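Local coordinates for protein alpha-1,3-glucanase (Paenibacillus glycanilyticus, PDB 6K0P) that probably hydrolyses the alpha-1,3-glycosidic linkages of alpha-1,3-glucan, as a family 87 glycoside hydrolase whose catalytic domain binds nigerose and a calcium ion, at residues Q145-P148 / A149-I153; I333-T336 / N337-Y341; A180-P184 / T185-A189; A192-I196 / D197-T201; N39-P42 / G43-A46. The protein carries 1 engineered substitution. All coordinates share one frame; numbering follows the deposited sequence.

Interaction 1: residues Q145-P148 / A149-I153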
# COMPACT_ATOMS: atom_id res chain seq x y z
N GLN A 145 -0.87 29.83 -4.94
CA GLN A 145 -2.22 30.30 -4.66
C GLN A 145 -3.09 29.11 -4.30
O GLN A 145 -2.89 28.01 -4.83
CB GLN A 145 -2.82 31.03 -5.88
CG GLN A 145 -4.19 31.62 -5.63
CD GLN A 145 -4.82 32.19 -6.89
OE1 GLN A 145 -4.14 32.72 -7.76
NE2 GLN A 145 -6.14 32.08 -6.99
N VAL A 146 -4.04 29.32 -3.41
CA VAL A 146 -5.08 28.34 -3.13
C VAL A 146 -6.19 28.56 -4.15
O VAL A 146 -6.80 29.64 -4.19
CB VAL A 146 -5.62 28.47 -1.70
CG1 VAL A 146 -6.79 27.52 -1.48
CG2 VAL A 146 -4.52 28.19 -0.68
N TYR A 147 -6.45 27.56 -4.98
CA TYR A 147 -7.52 27.63 -5.97
C TYR A 147 -8.80 27.02 -5.39
O TYR A 147 -8.75 26.00 -4.70
CB TYR A 147 -7.10 26.90 -7.25
CG TYR A 147 -5.96 27.65 -7.92
CD1 TYR A 147 -6.22 28.71 -8.78
CD2 TYR A 147 -4.63 27.35 -7.64
CE1 TYR A 147 -5.21 29.43 -9.36
CE2 TYR A 147 -3.60 28.07 -8.22
CZ TYR A 147 -3.90 29.11 -9.07
OH TYR A 147 -2.88 29.85 -9.65
N PRO A 148 -9.96 27.64 -5.59
CA PRO A 148 -11.18 27.15 -4.95
C PRO A 148 -11.72 25.90 -5.64
O PRO A 148 -11.35 25.57 -6.77
CB PRO A 148 -12.16 28.31 -5.12
CG PRO A 148 -11.69 29.01 -6.34
CD PRO A 148 -10.19 28.88 -6.35
N ALA A 149 -12.59 25.19 -4.92
CA ALA A 149 -13.35 24.13 -5.55
C ALA A 149 -14.07 24.70 -6.76
O ALA A 149 -14.50 25.86 -6.75
CB ALA A 149 -14.36 23.55 -4.56
N GLY A 150 -14.16 23.90 -7.83
CA GLY A 150 -14.69 24.35 -9.09
C GLY A 150 -13.66 24.86 -10.08
O GLY A 150 -13.99 25.04 -11.26
N THR A 151 -12.43 25.12 -9.64
CA THR A 151 -11.38 25.52 -10.57
C THR A 151 -11.11 24.39 -11.55
O THR A 151 -11.06 23.21 -11.16
CB THR A 151 -10.09 25.81 -9.79
OG1 THR A 151 -10.31 26.86 -8.84
CG2 THR A 151 -8.96 26.23 -10.72
N LYS A 152 -10.92 24.74 -12.83
CA LYS A 152 -10.48 23.78 -13.84
C LYS A 152 -8.96 23.68 -13.77
O LYS A 152 -8.25 24.65 -14.05
CB LYS A 152 -10.89 24.24 -15.24
CG LYS A 152 -12.39 24.27 -15.49
CD LYS A 152 -13.04 22.96 -15.13
CE LYS A 152 -14.42 22.84 -15.81
NZ LYS A 152 -15.37 22.05 -14.99
N ILE A 153 -8.45 22.51 -13.39
CA ILE A 153 -7.02 22.24 -13.34
C ILE A 153 -6.71 21.34 -14.52
O ILE A 153 -7.12 20.17 -14.54
CB ILE A 153 -6.60 21.61 -12.01
CG1 ILE A 153 -6.85 22.57 -10.84
CG2 ILE A 153 -5.13 21.18 -12.07
CD1 ILE A 153 -6.00 23.84 -10.88

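Interaction 2: residues I333-T336 / N337-Y341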
# COMPACT_ATOMS: atom_id res chain seq x y z
N ILE A 333 3.94 -1.17 5.98
CA ILE A 333 4.14 -1.42 7.41
C ILE A 333 3.86 -2.89 7.66
O ILE A 333 2.80 -3.40 7.26
CB ILE A 333 3.22 -0.57 8.30
CG1 ILE A 333 3.50 0.92 8.14
CG2 ILE A 333 3.38 -0.99 9.76
CD1 ILE A 333 2.53 1.82 8.91
N ASN A 334 4.80 -3.58 8.31
CA ASN A 334 4.61 -4.95 8.75
C ASN A 334 4.96 -4.98 10.23
O ASN A 334 5.87 -4.28 10.67
CB ASN A 334 5.52 -5.90 7.97
CG ASN A 334 5.15 -7.37 8.15
OD1 ASN A 334 4.18 -7.72 8.81
ND2 ASN A 334 5.95 -8.25 7.54
N MET A 335 4.20 -5.75 11.00
CA MET A 335 4.46 -5.93 12.42
C MET A 335 4.56 -7.42 12.66
O MET A 335 3.60 -8.15 12.38
CB MET A 335 3.34 -5.30 13.25
CG MET A 335 3.15 -3.81 12.98
SD MET A 335 4.59 -2.80 13.40
CE MET A 335 4.49 -2.91 15.16
N THR A 336 5.71 -7.88 13.13
CA THR A 336 6.00 -9.31 13.16
C THR A 336 6.42 -9.77 14.55
O THR A 336 6.76 -8.97 15.44
CB THR A 336 7.09 -9.70 12.16
OG1 THR A 336 8.38 -9.40 12.72
CG2 THR A 336 6.93 -8.96 10.84
N ASN A 337 6.41 -11.09 14.73
CA ASN A 337 7.19 -11.77 15.76
C ASN A 337 6.91 -11.22 17.16
O ASN A 337 7.83 -10.82 17.88
CB ASN A 337 8.68 -11.72 15.44
CG ASN A 337 9.02 -12.42 14.14
OD1 ASN A 337 8.13 -12.78 13.36
ND2 ASN A 337 10.31 -12.63 13.90
N GLY A 338 5.64 -11.22 17.56
CA GLY A 338 5.24 -10.82 18.89
C GLY A 338 4.65 -9.43 18.98
O GLY A 338 4.11 -9.07 20.03
N SER A 339 4.73 -8.64 17.91
CA SER A 339 4.24 -7.27 17.94
C SER A 339 2.77 -7.22 18.32
O SER A 339 1.91 -7.79 17.63
CB SER A 339 4.46 -6.62 16.57
OG SER A 339 5.84 -6.59 16.25
N SER A 340 2.46 -6.49 19.40
CA SER A 340 1.13 -6.52 19.99
C SER A 340 0.68 -5.12 20.41
O SER A 340 1.50 -4.24 20.69
CB SER A 340 1.11 -7.45 21.21
OG SER A 340 1.38 -8.78 20.80
N TYR A 341 -0.64 -4.94 20.46
CA TYR A 341 -1.24 -3.73 21.01
C TYR A 341 -0.81 -2.46 20.26
O TYR A 341 -0.74 -1.38 20.85
CB TYR A 341 -1.01 -3.60 22.52
CG TYR A 341 -1.48 -4.83 23.26
CD1 TYR A 341 -2.84 -5.11 23.36
CD2 TYR A 341 -0.57 -5.72 23.82
CE1 TYR A 341 -3.28 -6.24 24.02
CE2 TYR A 341 -1.01 -6.86 24.48
CZ TYR A 341 -2.36 -7.10 24.57
OH TYR A 341 -2.80 -8.23 25.23

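Interaction 3: residues A180-P184 / T185-A189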
# COMPACT_ATOMS: atom_id res chain seq x y z
N ALA A 180 6.11 26.34 12.58
CA ALA A 180 7.38 26.80 13.13
C ALA A 180 7.85 25.87 14.24
O ALA A 180 7.14 24.98 14.71
CB ALA A 180 7.20 28.20 13.70
N ASN A 181 9.07 26.11 14.70
CA ASN A 181 9.58 25.41 15.87
C ASN A 181 8.59 25.60 17.02
O ASN A 181 8.26 26.74 17.37
CB ASN A 181 10.94 26.00 16.25
CG ASN A 181 11.65 25.21 17.33
OD1 ASN A 181 11.01 24.59 18.18
ND2 ASN A 181 12.98 25.21 17.31
N PRO A 182 8.07 24.52 17.61
CA PRO A 182 7.08 24.69 18.69
C PRO A 182 7.62 25.49 19.87
O PRO A 182 6.85 26.21 20.52
CB PRO A 182 6.74 23.25 19.09
CG PRO A 182 7.15 22.41 17.92
CD PRO A 182 8.33 23.10 17.31
N ASP A 183 8.91 25.37 20.16
CA ASP A 183 9.53 26.14 21.23
C ASP A 183 11.04 26.06 21.07
O ASP A 183 11.65 25.02 21.36
CB ASP A 183 9.11 25.65 22.62
CG ASP A 183 9.61 26.57 23.73
OD1 ASP A 183 10.63 27.27 23.54
OD2 ASP A 183 8.98 26.59 24.81
N PRO A 184 11.66 27.14 20.60
CA PRO A 184 13.11 27.13 20.38
C PRO A 184 13.94 26.78 21.61
O PRO A 184 15.08 26.33 21.46
CB PRO A 184 13.39 28.57 19.91
CG PRO A 184 12.09 29.01 19.28
CD PRO A 184 11.00 28.34 20.05
N THR A 185 13.41 26.98 22.83
CA THR A 185 14.18 26.61 24.02
C THR A 185 14.06 25.13 24.37
O THR A 185 14.80 24.66 25.23
CB THR A 185 13.76 27.45 25.23
OG1 THR A 185 12.47 27.04 25.68
CG2 THR A 185 13.76 28.95 24.86
N LYS A 186 13.14 24.41 23.72
CA LYS A 186 12.93 22.99 24.01
C LYS A 186 13.24 22.08 22.84
O LYS A 186 13.50 20.89 23.05
CB LYS A 186 11.49 22.75 24.47
CG LYS A 186 11.18 23.45 25.80
CD LYS A 186 9.74 23.23 26.22
CE LYS A 186 9.39 24.11 27.41
NZ LYS A 186 7.93 24.03 27.73
N TYR A 187 13.23 22.59 21.61
CA TYR A 187 13.52 21.79 20.42
C TYR A 187 14.73 22.41 19.73
O TYR A 187 14.67 23.55 19.25
CB TYR A 187 12.32 21.78 19.47
CG TYR A 187 11.09 21.12 20.06
CD1 TYR A 187 10.23 21.84 20.88
CD2 TYR A 187 10.81 19.78 19.81
CE1 TYR A 187 9.10 21.24 21.43
CE2 TYR A 187 9.68 19.17 20.36
CZ TYR A 187 8.84 19.91 21.17
OH TYR A 187 7.71 19.35 21.73
N VAL A 188 15.84 21.66 19.70
CA VAL A 188 17.05 22.12 19.01
C VAL A 188 16.79 22.14 17.51
O VAL A 188 16.41 21.12 16.93
CB VAL A 188 18.24 21.21 19.35
CG1 VAL A 188 19.50 21.72 18.66
CG2 VAL A 188 18.45 21.14 20.87
N ALA A 189 17.00 23.28 16.87
CA ALA A 189 16.70 23.39 15.45
C ALA A 189 17.85 22.89 14.59
O ALA A 189 19.01 23.31 14.75
CB ALA A 189 16.39 24.84 15.07
O HOH W 1 6.83 25.29 25.28

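Interaction 4: residues A192-I196 / D197-T201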
# COMPACT_ATOMS: atom_id res chain seq x y z
N ALA A 192 21.08 25.25 8.41
CA ALA A 192 22.06 25.13 7.33
C ALA A 192 23.43 24.69 7.84
O ALA A 192 24.19 24.08 7.09
CB ALA A 192 22.16 26.44 6.56
N SER A 193 23.77 24.97 9.10
CA SER A 193 25.08 24.58 9.62
C SER A 193 25.01 23.63 10.80
O SER A 193 26.05 23.32 11.39
CB SER A 193 25.92 25.81 9.98
OG SER A 193 25.28 26.56 10.98
N LYS A 194 23.82 23.16 11.18
CA LYS A 194 23.69 22.20 12.27
C LYS A 194 22.90 21.00 11.75
O LYS A 194 21.71 21.12 11.45
CB LYS A 194 23.02 22.82 13.49
CG LYS A 194 23.00 21.88 14.69
CD LYS A 194 22.35 22.52 15.91
CE LYS A 194 23.05 23.81 16.32
NZ LYS A 194 22.44 24.40 17.54
N SER A 195 23.57 19.86 11.64
CA SER A 195 22.94 18.69 11.06
C SER A 195 21.95 18.06 12.04
O SER A 195 21.89 18.39 13.22
CB SER A 195 24.00 17.66 10.71
OG SER A 195 24.55 17.12 11.90
N ILE A 196 21.15 17.12 11.51
CA ILE A 196 20.25 16.33 12.35
C ILE A 196 21.02 15.65 13.48
O ILE A 196 20.62 15.71 14.65
CB ILE A 196 19.47 15.33 11.49
CG1 ILE A 196 18.57 16.06 10.48
CG2 ILE A 196 18.65 14.39 12.37
CD1 ILE A 196 17.99 15.16 9.39
N ASP A 197 22.14 14.99 13.14
CA ASP A 197 22.94 14.33 14.18
C ASP A 197 23.45 15.33 15.22
O ASP A 197 23.48 15.02 16.41
CB ASP A 197 24.11 13.58 13.56
CG ASP A 197 23.81 12.10 13.31
OD1 ASP A 197 22.99 11.49 14.05
OD2 ASP A 197 24.43 11.53 12.39
N GLN A 198 23.88 16.52 14.78
CA GLN A 198 24.39 17.51 15.72
C GLN A 198 23.28 18.04 16.62
O GLN A 198 23.49 18.25 17.83
CB GLN A 198 25.09 18.65 14.97
CG GLN A 198 26.39 18.21 14.31
CD GLN A 198 27.00 19.30 13.45
OE1 GLN A 198 26.29 20.02 12.74
NE2 GLN A 198 28.32 19.41 13.49
N ALA A 199 22.09 18.27 16.06
CA ALA A 199 20.96 18.70 16.87
C ALA A 199 20.59 17.64 17.90
O ALA A 199 20.28 17.96 19.06
CB ALA A 199 19.76 19.02 15.98
N LEU A 200 20.64 16.36 17.51
CA LEU A 200 20.31 15.28 18.44
C LEU A 200 21.35 15.17 19.55
O LEU A 200 20.99 14.88 20.70
CB LEU A 200 20.17 13.95 17.69
CG LEU A 200 18.85 13.81 16.93
CD1 LEU A 200 18.94 12.64 15.98
CD2 LEU A 200 17.68 13.61 17.88
N THR A 201 22.62 15.38 19.24
CA THR A 201 23.64 15.38 20.29
C THR A 201 23.38 16.48 21.30
O THR A 201 23.45 16.26 22.52
CB THR A 201 25.03 15.51 19.67
OG1 THR A 201 25.30 14.36 18.86
CG2 THR A 201 26.10 15.61 20.76

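Interaction 5: residues N39-P42 / G43-A46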
# COMPACT_ATOMS: atom_id res chain seq x y z
N ASN A 39 -7.86 -2.95 -18.36
CA ASN A 39 -7.54 -4.37 -18.27
C ASN A 39 -6.87 -4.62 -16.92
O ASN A 39 -6.64 -3.68 -16.14
CB ASN A 39 -6.69 -4.84 -19.46
CG ASN A 39 -5.32 -4.19 -19.50
OD1 ASN A 39 -4.56 -4.25 -18.54
ND2 ASN A 39 -5.00 -3.54 -20.62
N PHE A 40 -6.55 -5.88 -16.64
CA PHE A 40 -5.93 -6.27 -15.37
C PHE A 40 -4.49 -6.74 -15.56
O PHE A 40 -3.98 -7.53 -14.76
CB PHE A 40 -6.75 -7.36 -14.69
CG PHE A 40 -8.13 -6.93 -14.23
CD1 PHE A 40 -8.31 -5.80 -13.45
CD2 PHE A 40 -9.24 -7.69 -14.56
CE1 PHE A 40 -9.58 -5.43 -13.02
CE2 PHE A 40 -10.51 -7.32 -14.14
CZ PHE A 40 -10.68 -6.19 -13.37
N LYS A 41 -3.80 -6.25 -16.59
CA LYS A 41 -2.49 -6.79 -16.96
C LYS A 41 -1.35 -6.06 -16.25
O LYS A 41 -1.20 -4.84 -16.42
CB LYS A 41 -2.29 -6.67 -18.47
CG LYS A 41 -3.25 -7.54 -19.27
CD LYS A 41 -3.39 -7.05 -20.72
CE LYS A 41 -2.11 -7.23 -21.48
NZ LYS A 41 -2.29 -7.11 -22.97
N PRO A 42 -0.51 -6.75 -15.47
CA PRO A 42 0.73 -6.12 -15.03
C PRO A 42 1.60 -5.83 -16.24
O PRO A 42 1.51 -6.50 -17.27
CB PRO A 42 1.38 -7.18 -14.12
CG PRO A 42 0.30 -8.17 -13.84
CD PRO A 42 -0.62 -8.15 -15.03
N GLY A 43 2.47 -4.83 -16.12
CA GLY A 43 3.33 -4.49 -17.24
C GLY A 43 2.62 -3.75 -18.34
O GLY A 43 3.15 -3.66 -19.46
N ASP A 44 1.44 -3.21 -18.08
CA ASP A 44 0.61 -2.55 -19.07
C ASP A 44 0.18 -1.19 -18.52
O ASP A 44 -0.10 -1.07 -17.33
CB ASP A 44 -0.63 -3.42 -19.32
CG ASP A 44 -1.50 -2.90 -20.42
OD1 ASP A 44 -2.39 -2.08 -20.16
OD2 ASP A 44 -1.27 -3.34 -21.57
N TYR A 45 0.13 -0.17 -19.38
CA TYR A 45 -0.21 1.17 -18.90
C TYR A 45 -1.65 1.29 -18.40
O TYR A 45 -1.93 2.17 -17.59
CB TYR A 45 0.11 2.25 -19.95
CG TYR A 45 1.60 2.37 -20.19
CD1 TYR A 45 2.45 2.94 -19.24
CD2 TYR A 45 2.16 1.88 -21.36
CE1 TYR A 45 3.82 3.02 -19.46
CE2 TYR A 45 3.53 1.96 -21.59
CZ TYR A 45 4.35 2.54 -20.64
OH TYR A 45 5.70 2.60 -20.88
N ALA A 46 -2.57 0.45 -18.88
CA ALA A 46 -3.90 0.43 -18.28
C ALA A 46 -3.92 -0.45 -17.05
O ALA A 46 -4.38 -0.03 -15.97
CB ALA A 46 -4.94 -0.07 -19.29

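Interaction 1: residues Q145-P148 / A149-I153
Pro148 O takes two hydrogen bonds from Thr151. The shorter comes from the hydroxyl, with Thr151 OG1 2.7 Å from Pro148 O and tilted 17° from the carbonyl plane. The other is the closing bond of a type II beta turn from Pro148 to Thr151, where Thr151 N lies 3.1 Å from Pro148 O. Backbone and side chain of one residue thus clasp a single acceptor. Thr151 can do this because its OG1 stands beside its own backbone N (chi1 -59°), which brings both donors to the same carbonyl. The hydroxyl also lies against the proline ring, Thr151 OG1 being 3.2 Å from Pro148 CD, and the two side chains cross at about a right angle. The methyl branch turns the other way and packs on Tyr147, with Thr151 CG2 4.0 Å from Tyr147 CB. Gly150 takes the third position of the turn with a positive phi of 94°, where a CB would be jammed against the carbonyl O of Ala149. Outside the turn, backbone bonds join Tyr147 to Ala72 and Thr151 to Leu68, and the Tyr147 side chain touches Ala93 of strand 86-93. The turn links strand 146-147 to strand 152-156 within the D1 region. With its hydroxyl spent on the turn carbonyl and its methyl on tyrosine carbon, buried Thr151 serves the polar and the apolar side of the corner at once.

Interaction 2: residues I333-T336 / N337-Y341
Thr336 O is gripped twice by Ser339, whose OG lies 2.7 Å from Thr336 O and whose backbone N is 3.2 Å from the same oxygen. Both donors arrive from one face of the carbonyl, the N-H well above its plane (57°) and the hydroxyl tilted less. Ser339 OG reaches the oxygen by standing beside its own backbone N (chi1 -60°), and it also accepts from Ser315 N. The N-H bond closes a type I' beta turn from Thr336 to Ser339, which ends strand 333-336, one of the parallel strands of the beta-helix seen in the pectate-lyase-like clan. Asn337 and Gly338 fill the turn with positive phi values. Apolar contact backs the serine: Met335 CB is 3.7 Å from Ser339 CB, and the bent methionine chain brings CE to the same carbon. On the other side of the strand, Thr336 and Asn337 point the same way, with Asn337 OD1 3.5 Å from Thr336 CB, while Thr336 OG1 bonds Gly312 O. The Asn337 side chain is about 4 Å from a bound glucose. An alanine in place of Asn337 would lose the amide lying along Thr336 and would probably open a gap beside that sugar. Ser340 OG donates to Gly338 O over 2.9 Å.

Interaction 3: residues A180-P184 / T185-A189
Tyr187 CB sits 3.4 Å from Asn181 OD1, the first of several polar atoms gathered round the base of this side chain. Further out, Tyr187 CD1 is 3.5 Å from Asp183 O, which lies at the ring edge, in plane. Tyr187 CE1 then meets Pro182 CB at 3.9 Å, and Pro182 CG rides over one face of the ring, offset toward its rim. At the tip, the hydroxyl is hydrogen-bonded to Glu233 OE1. The amide of Asn181 lies at 75° to the ring; its CG, anti to the backbone N (chi1 -172°), carries the amide toward the strand, and Asn181 ND2 donates to Tyr187 O over 3.1 Å in an almost straight bond. On its other arm, Asn181 OD1 accepts from Asp183 N, which makes an Asx turn. The loop thereby folds back on the start of strand 187-189, which pairs in parallel with strand 211-214 at the beginning of the beta-helix; Tyr213 of that strand touches Asn181, Pro182 and Tyr187. Asp183 gathers the second set of bonds. Its carbonyl oxygen takes the N-H of both Lys186 and Tyr187, the latter running nearly along the C=O axis. Its carboxylate receives Thr185 twice on one face, with Thr185 OG1 2.8 Å from Asp183 OD1 and the Thr185 N-H arriving on the anti side. The extended Lys186 chain runs past the other oxygen, Lys186 CE being 3.6 Å from Asp183 OD2. The opposite charges stay beyond salt-bridge distance, and one water joins them, donating to Asp183 OD2 and accepting from Lys186 NZ.

Interaction 4: residues A192-I196 / D197-T201
A capping box formed by Ser195 and Gln198 starts helix 196-204, the helix that follows strand 187-189 at the beginning of the D2 region. Ser195 is the N-cap: its OG accepts from Gln198 N at 3.0 Å. That oxygen is placed between the backbone N and the carbonyl carbon (chi1 69°), where it turns back over the first turn of the helix. Gln198 answers in the other direction, its extended side chain bringing OE1 to 2.9 Å from Ser195 N. This bond is nearly straight (169°) and lies in the carbonyl plane of the amide, on a lone pair. An alanine at Ser195 would remove the hydroxyl and would probably leave Gln198 N without its cap, so that the first turn could fray. The helix proper begins with Ser195 O accepting from Ala199 N at 2.8 Å and Ile196 O from Leu200 N. Lys194 leans on the outside of the box, its CG 3.9 Å from Gln198 CB, while its NZ forms a salt bridge with Glu202 one turn further along. The buried side belongs to Ile196 and Leu200, which lie side by side, pointing the same way, and both touch Ile212 of strand 211-214 and Ile225 of strand 224-227. Between these two chains the methyl groups meet, Ile196 CG2 standing 4.0 Å from Leu200 CD1.

Interaction 5: residues N39-P42 / G43-A46
Residues 39-42 and 43-46 run back on each other, their end-to-end directions 154° apart, and a type II beta turn from Lys41 to Asp44 reverses the chain between them. Gly43 holds the third position with a positive phi; a CB there would clash with Pro42 O. Across the mouth of the loop, Asn39 ND2 donates to Asp44 OD1 over 3.0 Å. The carboxylate oxygen lies close to the amide plane of Asn39, yet the amide nitrogen stands well above the carboxylate plane, and the two groups are turned 71° against each other. Each of these residues also closes an Asx turn of its own. Asn39 OD1 accepts from Lys41 N at 2.9 Å, and Asp44 OD1 accepts from Ala46 N at 2.8 Å, on the face opposite to that used by Asn39. With chi1 at -175°, Asp44 swings its carboxylate away from its own backbone N and across to the asparagine. Gly47 N bonds the same oxygen, so three N-H groups converge there, which would probably help to keep the carboxylate ionised. Packing is slight: Lys41 CB lies 3.7 Å from Asp44 CB, and Ala46 CB is 3.7 Å from Asn39 ND2. Lys41 NZ stays near Asp44 OD2 at 4.1 Å, too far for a salt bridge. The loop joins strand 34-35 to strand 55-57 in the D1 region. On its flanks, Phe40 touches Arg52 and Val488, while Tyr45 stacks on Tyr166 of strand 165-173.

Overall arrangement
All five contacts are local, each within one continuous stretch. Interactions 1 and 5 lie in the D1 region with centres 32 Å apart, whereas interactions 2 and 4 belong to D2. Interaction 2 is the buried one and has a bound sugar nearby; 3 and 5 are surface contacts, and 1 and 4 are partly buried. Interactions 1 and 2 share a chemistry, a hydroxyl and an N-H of one residue on a turn carbonyl. The surface loops rely on Asx turns and carboxylates instead. Interaction 4 uses a capping box at a helix start. Interactions 3 and 4 touch, Val188 CG1 packing on Ala199 CA at 3.8 Å where strand 187-189 meets helix 196-204.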